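Local coordinates for protein peroxinectin A (Dictyostelium discoideum, PDB 6ERC) that uses hydrogen peroxide and a bound heme to oxidise phenolic donors, iodide and thiocyanate as a secreted peroxidase, at residues S64-G76 with S499-K511. Residues are numbered along the deposited sequence; the frame is centred on the assembly and turned at random.
With HEM (protoporphyrin IX containing Fe), chain F.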
ATOM      1  N   SER A  64     -12.658  -9.988  10.556  1.00 58.64           N
ATOM      2  CA  SER A  64     -11.465 -10.789  10.316  1.00 57.57           C
ATOM      3  C   SER A  64     -11.531 -12.109  11.069  1.00 57.42           C
ATOM      4  O   SER A  64     -11.695 -12.130  12.292  1.00 58.14           O
ATOM      5  CB  SER A  64     -10.224  -9.998  10.738  1.00 56.39           C
ATOM      6  OG  SER A  64      -9.050 -10.775  10.588  1.00 55.85           O
ATOM      7  N   LYS A  65     -11.410 -13.213  10.328  1.00 60.16           N
ATOM      8  CA  LYS A  65     -11.367 -14.530  10.952  1.00 61.71           C
ATOM      9  C   LYS A  65     -10.082 -14.746  11.737  1.00 61.46           C
ATOM     10  O   LYS A  65     -10.063 -15.564  12.664  1.00 61.36           O
ATOM     11  CB  LYS A  65     -11.522 -15.620   9.889  1.00 62.34           C
ATOM     12  CG  LYS A  65     -12.883 -15.624   9.208  1.00 63.65           C
ATOM     13  CD  LYS A  65     -12.998 -16.721   8.149  1.00 64.60           C
ATOM     14  CE  LYS A  65     -13.069 -18.116   8.770  1.00 65.99           C
ATOM     15  NZ  LYS A  65     -13.405 -19.168   7.760  1.00 65.33           N
ATOM     16  N   GLU A  66      -9.017 -14.031  11.391  1.00 60.85           N
ATOM     17  CA  GLU A  66      -7.760 -14.098  12.119  1.00 59.83           C
ATOM     18  C   GLU A  66      -7.717 -13.134  13.299  1.00 58.48           C
ATOM     19  O   GLU A  66      -6.739 -13.143  14.052  1.00 57.61           O
ATOM     20  CB  GLU A  66      -6.591 -13.809  11.170  1.00 59.04           C
ATOM     21  CG  GLU A  66      -6.350 -14.887  10.118  1.00 59.97           C
ATOM     22  CD  GLU A  66      -7.431 -14.933   9.049  1.00 60.91           C
ATOM     23  OE1 GLU A  66      -8.074 -13.891   8.796  1.00 59.77           O
ATOM     24  OE2 GLU A  66      -7.638 -16.017   8.462  1.00 60.47           O
ATOM     25  N   HIS A  67      -8.751 -12.311  13.473  1.00 59.17           N
ATOM     26  CA  HIS A  67      -8.846 -11.381  14.601  1.00 58.64           C
ATOM     27  C   HIS A  67      -7.752 -10.316  14.530  1.00 57.22           C
ATOM     28  O   HIS A  67      -7.064 -10.028  15.512  1.00 56.95           O
ATOM     29  CB  HIS A  67      -8.798 -12.132  15.932  1.00 58.15           C
ATOM     30  CG  HIS A  67      -9.827 -13.210  16.050  1.00 59.27           C
ATOM     31  ND1 HIS A  67     -11.166 -12.943  16.228  1.00 60.03           N
ATOM     32  CD2 HIS A  67      -9.713 -14.560  16.013  1.00 60.82           C
ATOM     33  CE1 HIS A  67     -11.834 -14.081  16.297  1.00 60.69           C
ATOM     34  NE2 HIS A  67     -10.976 -15.077  16.170  1.00 61.04           N
ATOM     35  N   LEU A  68      -7.603  -9.724  13.353  1.00 56.31           N
ATOM     36  CA  LEU A  68      -6.630  -8.667  13.134  1.00 54.53           C
ATOM     37  C   LEU A  68      -7.270  -7.301  13.352  1.00 54.76           C
ATOM     38  O   LEU A  68      -8.494  -7.153  13.358  1.00 55.90           O
ATOM     39  CB  LEU A  68      -6.045  -8.763  11.724  1.00 54.93           C
ATOM     40  CG  LEU A  68      -4.871  -9.729  11.542  1.00 55.31           C
ATOM     41  CD1 LEU A  68      -5.030 -10.989  12.380  1.00 56.33           C
ATOM     42  CD2 LEU A  68      -4.719 -10.087  10.073  1.00 55.22           C
ATOM     43  N   THR A  69      -6.419  -6.300  13.532  1.00 53.54           N
ATOM     44  CA  THR A  69      -6.852  -4.961  13.898  1.00 54.43           C
ATOM     45  C   THR A  69      -6.788  -4.024  12.699  1.00 51.77           C
ATOM     46  O   THR A  69      -6.117  -4.294  11.701  1.00 49.64           O
ATOM     47  CB  THR A  69      -5.983  -4.406  15.031  1.00 54.37           C
ATOM     48  OG1 THR A  69      -4.623  -4.321  14.592  1.00 54.43           O
ATOM     49  CG2 THR A  69      -6.054  -5.302  16.253  1.00 53.94           C
ATOM     50  N   ASP A  70      -7.500  -2.901  12.816  1.00 50.78           N
ATOM     51  CA  ASP A  70      -7.397  -1.856  11.806  1.00 49.95           C
ATOM     52  C   ASP A  70      -5.961  -1.372  11.663  1.00 52.44           C
ATOM     53  O   ASP A  70      -5.530  -1.020  10.558  1.00 51.85           O
ATOM     54  CB  ASP A  70      -8.315  -0.685  12.159  1.00 51.39           C
ATOM     55  CG  ASP A  70      -9.788  -1.053  12.096  1.00 54.03           C
ATOM     56  OD1 ASP A  70     -10.169  -1.872  11.229  1.00 54.83           O
ATOM     57  OD2 ASP A  70     -10.568  -0.516  12.915  1.00 52.99           O
ATOM     58  N   MET A  71      -5.207  -1.347  12.766  1.00 53.27           N
ATOM     59  CA  MET A  71      -3.811  -0.930  12.705  1.00 51.71           C
ATOM     60  C   MET A  71      -2.996  -1.831  11.788  1.00 49.94           C
ATOM     61  O   MET A  71      -2.016  -1.378  11.185  1.00 49.53           O
ATOM     62  CB  MET A  71      -3.210  -0.920  14.113  1.00 52.88           C
ATOM     63  CG  MET A  71      -1.744  -0.513  14.174  1.00 51.77           C
ATOM     64  SD  MET A  71      -1.436   1.148  13.538  1.00 52.20           S
ATOM     65  CE  MET A  71      -1.927   2.142  14.944  1.00 51.29           C
ATOM     66  N   PHE A  72      -3.379  -3.105  11.669  1.00 50.81           N
ATOM     67  CA  PHE A  72      -2.643  -4.030  10.811  1.00 51.89           C
ATOM     68  C   PHE A  72      -2.705  -3.599   9.350  1.00 50.79           C
ATOM     69  O   PHE A  72      -1.690  -3.612   8.645  1.00 49.42           O
ATOM     70  CB  PHE A  72      -3.187  -5.451  10.977  1.00 53.34           C
ATOM     71  CG  PHE A  72      -2.643  -6.429   9.974  1.00 52.30           C
ATOM     72  CD1 PHE A  72      -1.366  -6.945  10.111  1.00 53.01           C
ATOM     73  CD2 PHE A  72      -3.412  -6.838   8.898  1.00 53.07           C
ATOM     74  CE1 PHE A  72      -0.864  -7.846   9.191  1.00 53.21           C
ATOM     75  CE2 PHE A  72      -2.916  -7.739   7.974  1.00 52.34           C
ATOM     76  CZ  PHE A  72      -1.641  -8.243   8.121  1.00 53.28           C
ATOM     77  N   ASN A  73      -3.892  -3.225   8.868  1.00 49.84           N
ATOM     78  CA  ASN A  73      -3.997  -2.802   7.479  1.00 50.68           C
ATOM     79  C   ASN A  73      -3.545  -1.361   7.288  1.00 48.85           C
ATOM     80  O   ASN A  73      -3.180  -0.984   6.169  1.00 48.43           O
ATOM     81  CB  ASN A  73      -5.429  -3.002   6.956  1.00 51.97           C
ATOM     82  CG  ASN A  73      -6.387  -1.909   7.385  1.00 51.46           C
ATOM     83  OD1 ASN A  73      -6.274  -0.758   6.960  1.00 50.82           O
ATOM     84  ND2 ASN A  73      -7.371  -2.279   8.197  1.00 51.79           N
ATOM     85  N   MET A  74      -3.536  -0.558   8.353  1.00 49.34           N
ATOM     86  CA  MET A  74      -2.923   0.763   8.265  1.00 49.54           C
ATOM     87  C   MET A  74      -1.424   0.652   8.013  1.00 48.52           C
ATOM     88  O   MET A  74      -0.852   1.454   7.264  1.00 47.87           O
ATOM     89  CB  MET A  74      -3.199   1.557   9.540  1.00 50.36           C
ATOM     90  CG  MET A  74      -4.637   2.031   9.664  1.00 51.56           C
ATOM     91  SD  MET A  74      -5.111   3.179   8.351  1.00 52.35           S
ATOM     92  CE  MET A  74      -6.811   3.506   8.796  1.00 51.96           C
ATOM     93  N   TRP A  75      -0.768  -0.339   8.620  1.00 47.62           N
ATOM     94  CA  TRP A  75       0.643  -0.555   8.324  1.00 49.53           C
ATOM     95  C   TRP A  75       0.826  -1.123   6.925  1.00 48.54           C
ATOM     96  O   TRP A  75       1.773  -0.754   6.220  1.00 47.52           O
ATOM     97  CB  TRP A  75       1.280  -1.485   9.353  1.00 50.11           C
ATOM     98  CG  TRP A  75       2.760  -1.554   9.177  1.00 50.33           C
ATOM     99  CD1 TRP A  75       3.472  -2.535   8.552  1.00 50.36           C
ATOM    100  CD2 TRP A  75       3.714  -0.579   9.608  1.00 49.93           C
ATOM    101  NE1 TRP A  75       4.814  -2.235   8.577  1.00 49.77           N
ATOM    102  CE2 TRP A  75       4.986  -1.039   9.220  1.00 50.24           C
ATOM    103  CE3 TRP A  75       3.614   0.635  10.292  1.00 51.35           C
ATOM    104  CZ2 TRP A  75       6.151  -0.327   9.494  1.00 52.68           C
ATOM    105  CZ3 TRP A  75       4.772   1.340  10.563  1.00 51.32           C
ATOM    106  CH2 TRP A  75       6.023   0.858  10.163  1.00 51.64           C
ATOM    107  N   GLY A  76      -0.058  -2.034   6.515  1.00 51.01           N
ATOM    108  CA  GLY A  76       0.009  -2.556   5.159  1.00 48.48           C
ATOM    109  C   GLY A  76      -0.070  -1.456   4.121  1.00 46.84           C
ATOM    110  O   GLY A  76       0.728  -1.410   3.183  1.00 45.82           O
ATOM    111  N   SER A 499       1.080  10.770  23.992  1.00 56.99           N
ATOM    112  CA  SER A 499       0.822  11.316  25.318  1.00 58.14           C
ATOM    113  C   SER A 499      -0.385  10.611  25.921  1.00 58.44           C
ATOM    114  O   SER A 499      -1.482  10.657  25.353  1.00 58.69           O
ATOM    115  CB  SER A 499       0.580  12.824  25.240  1.00 58.96           C
ATOM    116  OG  SER A 499       0.150  13.337  26.489  1.00 59.83           O
ATOM    117  N   ASN A 500      -0.181   9.963  27.068  1.00 57.49           N
ATOM    118  CA  ASN A 500      -1.250   9.281  27.800  1.00 58.83           C
ATOM    119  C   ASN A 500      -2.086   8.408  26.867  1.00 58.37           C
ATOM    120  O   ASN A 500      -3.317   8.469  26.851  1.00 57.58           O
ATOM    121  CB  ASN A 500      -2.134  10.289  28.536  1.00 59.48           C
ATOM    122  CG  ASN A 500      -1.364  11.109  29.551  1.00 60.95           C
ATOM    123  OD1 ASN A 500      -1.403  12.340  29.528  1.00 61.72           O
ATOM    124  ND2 ASN A 500      -0.658  10.430  30.450  1.00 61.21           N
ATOM    125  N   ILE A 501      -1.397   7.572  26.087  1.00 57.44           N
ATOM    126  CA  ILE A 501      -2.084   6.761  25.088  1.00 58.43           C
ATOM    127  C   ILE A 501      -2.977   5.718  25.747  1.00 59.39           C
ATOM    128  O   ILE A 501      -3.976   5.286  25.155  1.00 58.06           O
ATOM    129  CB  ILE A 501      -1.058   6.104  24.145  1.00 58.03           C
ATOM    130  CG1 ILE A 501      -1.763   5.388  22.989  1.00 56.04           C
ATOM    131  CG2 ILE A 501      -0.172   5.129  24.907  1.00 57.34           C
ATOM    132  CD1 ILE A 501      -2.513   6.312  22.058  1.00 55.98           C
ATOM    133  N   GLY A 502      -2.644   5.292  26.959  1.00 57.25           N
ATOM    134  CA  GLY A 502      -3.376   4.225  27.614  1.00 57.87           C
ATOM    135  C   GLY A 502      -2.760   2.870  27.337  1.00 56.55           C
ATOM    136  O   GLY A 502      -1.634   2.745  26.845  1.00 56.39           O
ATOM    137  N   TYR A 503      -3.524   1.828  27.654  1.00 57.30           N
ATOM    138  CA  TYR A 503      -3.021   0.473  27.471  1.00 58.51           C
ATOM    139  C   TYR A 503      -2.801   0.169  25.994  1.00 57.72           C
ATOM    140  O   TYR A 503      -3.630   0.494  25.139  1.00 57.44           O
ATOM    141  CB  TYR A 503      -3.976  -0.559  28.064  1.00 58.44           C
ATOM    142  CG  TYR A 503      -3.534  -1.966  27.737  1.00 59.76           C
ATOM    143  CD1 TYR A 503      -2.462  -2.546  28.402  1.00 60.25           C
ATOM    144  CD2 TYR A 503      -4.161  -2.701  26.741  1.00 59.64           C
ATOM    145  CE1 TYR A 503      -2.038  -3.824  28.100  1.00 60.34           C
ATOM    146  CE2 TYR A 503      -3.745  -3.982  26.430  1.00 59.95           C
ATOM    147  CZ  TYR A 503      -2.682  -4.537  27.113  1.00 61.54           C
ATOM    148  OH  TYR A 503      -2.262  -5.812  26.809  1.00 62.74           O
ATOM    149  N   VAL A 504      -1.674  -0.477  25.703  1.00 57.53           N
ATOM    150  CA  VAL A 504      -1.299  -0.851  24.345  1.00 56.64           C
ATOM    151  C   VAL A 504      -0.757  -2.273  24.389  1.00 58.65           C
ATOM    152  O   VAL A 504       0.235  -2.539  25.078  1.00 59.16           O
ATOM    153  CB  VAL A 504      -0.247   0.102  23.752  1.00 55.98           C
ATOM    154  CG1 VAL A 504       0.162  -0.345  22.356  1.00 57.62           C
ATOM    155  CG2 VAL A 504      -0.780   1.524  23.724  1.00 55.96           C
ATOM    156  N   GLN A 505      -1.399  -3.182  23.656  1.00 58.71           N
ATOM    157  CA  GLN A 505      -0.949  -4.562  23.618  1.00 59.23           C
ATOM    158  C   GLN A 505       0.415  -4.656  22.933  1.00 58.52           C
ATOM    159  O   GLN A 505       0.785  -3.785  22.141  1.00 57.01           O
ATOM    160  CB  GLN A 505      -1.970  -5.441  22.892  1.00 58.27           C
ATOM    161  CG  GLN A 505      -2.118  -5.175  21.396  1.00 56.80           C
ATOM    162  CD  GLN A 505      -3.267  -4.248  21.069  1.00 56.30           C
ATOM    163  OE1 GLN A 505      -3.626  -3.372  21.856  1.00 55.93           O
ATOM    164  NE2 GLN A 505      -3.860  -4.442  19.897  1.00 56.90           N
ATOM    165  N   PRO A 506       1.187  -5.708  23.227  1.00 58.44           N
ATOM    166  CA  PRO A 506       2.513  -5.829  22.593  1.00 58.42           C
ATOM    167  C   PRO A 506       2.451  -5.958  21.081  1.00 58.12           C
ATOM    168  O   PRO A 506       3.267  -5.347  20.380  1.00 56.01           O
ATOM    169  CB  PRO A 506       3.103  -7.085  23.254  1.00 60.28           C
ATOM    170  CG  PRO A 506       1.934  -7.823  23.819  1.00 60.58           C
ATOM    171  CD  PRO A 506       0.939  -6.784  24.201  1.00 59.32           C
ATOM    172  N   ASN A 507       1.512  -6.740  20.556  1.00 59.91           N
ATOM    173  CA  ASN A 507       1.327  -6.898  19.115  1.00 58.18           C
ATOM    174  C   ASN A 507       0.056  -6.155  18.725  1.00 57.21           C
ATOM    175  O   ASN A 507      -1.049  -6.692  18.843  1.00 57.10           O
ATOM    176  CB  ASN A 507       1.247  -8.368  18.725  1.00 58.87           C
ATOM    177  CG  ASN A 507       1.156  -8.565  17.226  1.00 59.11           C
ATOM    178  OD1 ASN A 507       1.417  -7.646  16.448  1.00 58.06           O
ATOM    179  ND2 ASN A 507       0.791  -9.770  16.810  1.00 58.91           N
ATOM    180  N   VAL A 508       0.216  -4.916  18.249  1.00 56.31           N
ATOM    181  CA  VAL A 508      -0.937  -4.090  17.895  1.00 56.04           C
ATOM    182  C   VAL A 508      -1.590  -4.516  16.591  1.00 55.69           C
ATOM    183  O   VAL A 508      -2.526  -3.847  16.134  1.00 53.68           O
ATOM    184  CB  VAL A 508      -0.543  -2.601  17.804  1.00 53.81           C
ATOM    185  CG1 VAL A 508      -0.068  -2.102  19.154  1.00 55.54           C
ATOM    186  CG2 VAL A 508       0.524  -2.380  16.740  1.00 53.64           C
ATOM    187  N   PHE A 509      -1.130  -5.604  15.976  1.00 55.69           N
ATOM    188  CA  PHE A 509      -1.758  -6.133  14.775  1.00 55.13           C
ATOM    189  C   PHE A 509      -2.784  -7.224  15.064  1.00 56.43           C
ATOM    190  O   PHE A 509      -3.525  -7.607  14.152  1.00 54.05           O
ATOM    191  CB  PHE A 509      -0.692  -6.697  13.822  1.00 54.22           C
ATOM    192  CG  PHE A 509       0.271  -5.669  13.282  1.00 52.79           C
ATOM    193  CD1 PHE A 509      -0.071  -4.327  13.207  1.00 52.44           C
ATOM    194  CD2 PHE A 509       1.524  -6.058  12.833  1.00 53.44           C
ATOM    195  CE1 PHE A 509       0.823  -3.396  12.699  1.00 52.25           C
ATOM    196  CE2 PHE A 509       2.419  -5.131  12.327  1.00 51.87           C
ATOM    197  CZ  PHE A 509       2.068  -3.802  12.259  1.00 51.90           C
ATOM    198  N   ARG A 510      -2.851  -7.731  16.294  1.00 57.10           N
ATOM    199  CA  ARG A 510      -3.707  -8.860  16.623  1.00 58.07           C
ATOM    200  C   ARG A 510      -4.694  -8.500  17.727  1.00 58.45           C
ATOM    201  O   ARG A 510      -4.493  -7.553  18.491  1.00 58.97           O
ATOM    202  CB  ARG A 510      -2.881 -10.076  17.061  1.00 58.56           C
ATOM    203  CG  ARG A 510      -2.129 -10.755  15.935  1.00 59.27           C
ATOM    204  CD  ARG A 510      -1.492 -12.056  16.397  1.00 60.41           C
ATOM    205  NE  ARG A 510      -0.857 -12.770  15.293  1.00 61.32           N
ATOM    206  CZ  ARG A 510      -1.520 -13.482  14.385  1.00 60.94           C
ATOM    207  NH1 ARG A 510      -0.860 -14.097  13.413  1.00 61.33           N
ATOM    208  NH2 ARG A 510      -2.843 -13.573  14.441  1.00 60.10           N
ATOM    209  N   LYS A 511      -5.761  -9.297  17.801  1.00 60.87           N
ATOM    210  CA  LYS A 511      -6.833  -9.138  18.784  1.00 60.55           C
ATOM    211  C   LYS A 511      -7.562  -7.809  18.610  1.00 62.50           C
ATOM    212  O   LYS A 511      -8.789  -7.772  18.480  1.00 63.86           O
ATOM    213  CB  LYS A 511      -6.288  -9.255  20.211  1.00 61.74           C
ATOM    214  CG  LYS A 511      -7.368  -9.229  21.291  1.00 62.66           C
ATOM    215  CD  LYS A 511      -6.816  -9.622  22.657  1.00 63.79           C
ATOM    216  CE  LYS A 511      -7.842  -9.414  23.772  1.00 63.83           C
ATOM    217  NZ  LYS A 511      -9.069 -10.240  23.591  1.00 64.27           N
ATOM    218  OXT LYS A 511      -6.951  -6.742  18.588  1.00 63.34           O
TER
HETATM  219  CHA HEM F 604      -3.722   1.100  -4.520  1.00 54.12           C
HETATM  220  CHB HEM F 604      -7.006   3.363  -1.788  1.00 50.11           C
HETATM  221  CHC HEM F 604      -5.932   0.403   1.920  1.00 47.77           C
HETATM  222  CHD HEM F 604      -2.822  -2.006  -0.906  1.00 52.38           C
HETATM  223  C1A HEM F 604      -4.744   1.923  -4.119  1.00 52.15           C
HETATM  224  C2A HEM F 604      -5.470   2.839  -4.963  1.00 50.82           C
HETATM  225  C3A HEM F 604      -6.382   3.468  -4.216  1.00 49.41           C
HETATM  226  C4A HEM F 604      -6.257   2.968  -2.866  1.00 49.80           C
HETATM  227  CMA HEM F 604      -7.390   4.542  -4.683  1.00 45.54           C
HETATM  228  CAA HEM F 604      -5.215   3.019  -6.468  1.00 51.66           C
HETATM  229  CBA HEM F 604      -6.441   2.479  -7.190  1.00 52.61           C
HETATM  230  CGA HEM F 604      -6.077   2.088  -8.598  1.00 54.79           C
HETATM  231  O1A HEM F 604      -5.248   1.159  -8.775  1.00 54.82           O
HETATM  232  O2A HEM F 604      -6.627   2.699  -9.548  1.00 54.01           O
HETATM  233  C1B HEM F 604      -6.979   2.768  -0.550  1.00 49.24           C
HETATM  234  C2B HEM F 604      -7.766   3.185   0.584  1.00 47.71           C
HETATM  235  C3B HEM F 604      -7.472   2.375   1.614  1.00 48.25           C
HETATM  236  C4B HEM F 604      -6.486   1.414   1.158  1.00 49.49           C
HETATM  237  CMB HEM F 604      -8.744   4.375   0.523  1.00 43.14           C
HETATM  238  CAB HEM F 604      -8.030   2.371   3.056  1.00 47.63           C
HETATM  239  CBB HEM F 604      -8.999   3.194   3.469  1.00 48.58           C
HETATM  240  C1C HEM F 604      -5.004  -0.518   1.485  1.00 47.66           C
HETATM  241  C2C HEM F 604      -4.425  -1.596   2.268  1.00 48.10           C
HETATM  242  C3C HEM F 604      -3.557  -2.264   1.477  1.00 49.54           C
HETATM  243  C4C HEM F 604      -3.573  -1.619   0.183  1.00 51.55           C
HETATM  244  CMC HEM F 604      -4.824  -1.838   3.740  1.00 45.50           C
HETATM  245  CAC HEM F 604      -2.642  -3.492   1.722  1.00 47.87           C
HETATM  246  CBC HEM F 604      -2.524  -4.165   2.869  1.00 47.73           C
HETATM  247  C1D HEM F 604      -2.764  -1.349  -2.111  1.00 52.10           C
HETATM  248  C2D HEM F 604      -1.864  -1.655  -3.199  1.00 51.41           C
HETATM  249  C3D HEM F 604      -2.127  -0.802  -4.193  1.00 54.18           C
HETATM  250  C4D HEM F 604      -3.182   0.084  -3.768  1.00 54.05           C
HETATM  251  CMD HEM F 604      -0.824  -2.794  -3.188  1.00 49.08           C
HETATM  252  CAD HEM F 604      -1.428  -0.704  -5.561  1.00 53.66           C
HETATM  253  CBD HEM F 604      -0.130   0.054  -5.298  1.00 54.33           C
HETATM  254  CGD HEM F 604       0.246   0.919  -6.477  1.00 53.26           C
HETATM  255  O1D HEM F 604      -0.263   2.067  -6.558  1.00 51.67           O
HETATM  256  O2D HEM F 604       1.054   0.481  -7.334  1.00 51.47           O
HETATM  257  NA  HEM F 604      -5.250   2.027  -2.842  1.00 54.14           N
HETATM  258  NB  HEM F 604      -6.208   1.687  -0.168  1.00 54.65           N
HETATM  259  NC  HEM F 604      -4.458  -0.563   0.220  1.00 52.80           N
HETATM  260  ND  HEM F 604      -3.551  -0.282  -2.492  1.00 55.15           N
HETATM  261 FE   HEM F 604      -4.822   0.724  -1.327  1.00 61.91          FE
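The N-terminal end of helix 70-80 is clasped here by the C-terminal tail of the chain, with Thr69 at the N-cap facing Val508 and Phe509. Thr69 OG1 donates to Val508 O at 2.6 Å, tilted only 19° from the carbonyl plane. With chi1 at 61°, OG1 sits in the cleft flanked by its own N and C, and there also takes a weak capping bond from Phe72 N. Thr69 N donates to Phe509 O at 3.2 Å and comes in from above that carbonyl plane. Leu68 CA adds a CH contact to the same oxygen. A weak bond from Lys511 N to His67 O completes a single beta bridge between Leu68 and Arg510.

In this animal heme peroxidase fold the helix runs past the heme: Asn73 and Gly76 line the heme pocket, and His81, the predicted proton acceptor, follows closely in sequence. Next to the bridge, the Phe509 ring lies against the first turns of the helix. Its CD1 rests 3.5 Å from Phe72 CA. The edge of the Phe72 ring meets the Phe509 face in a T-shaped pair, planes at 75°. The Phe509 tip, CZ, reaches Trp75 CB at 3.8 Å. With an alanine here in place of Phe509 the ring is gone, and a gap is likely to open beside Phe72 and Trp75, with the Phe72 edge left without its mate. Met71 CG packs 3.9 Å from Val508 CG2. Tyr270 of helix 247-275 stacks on Phe72, and Phe490 touches both Met71 and Val508.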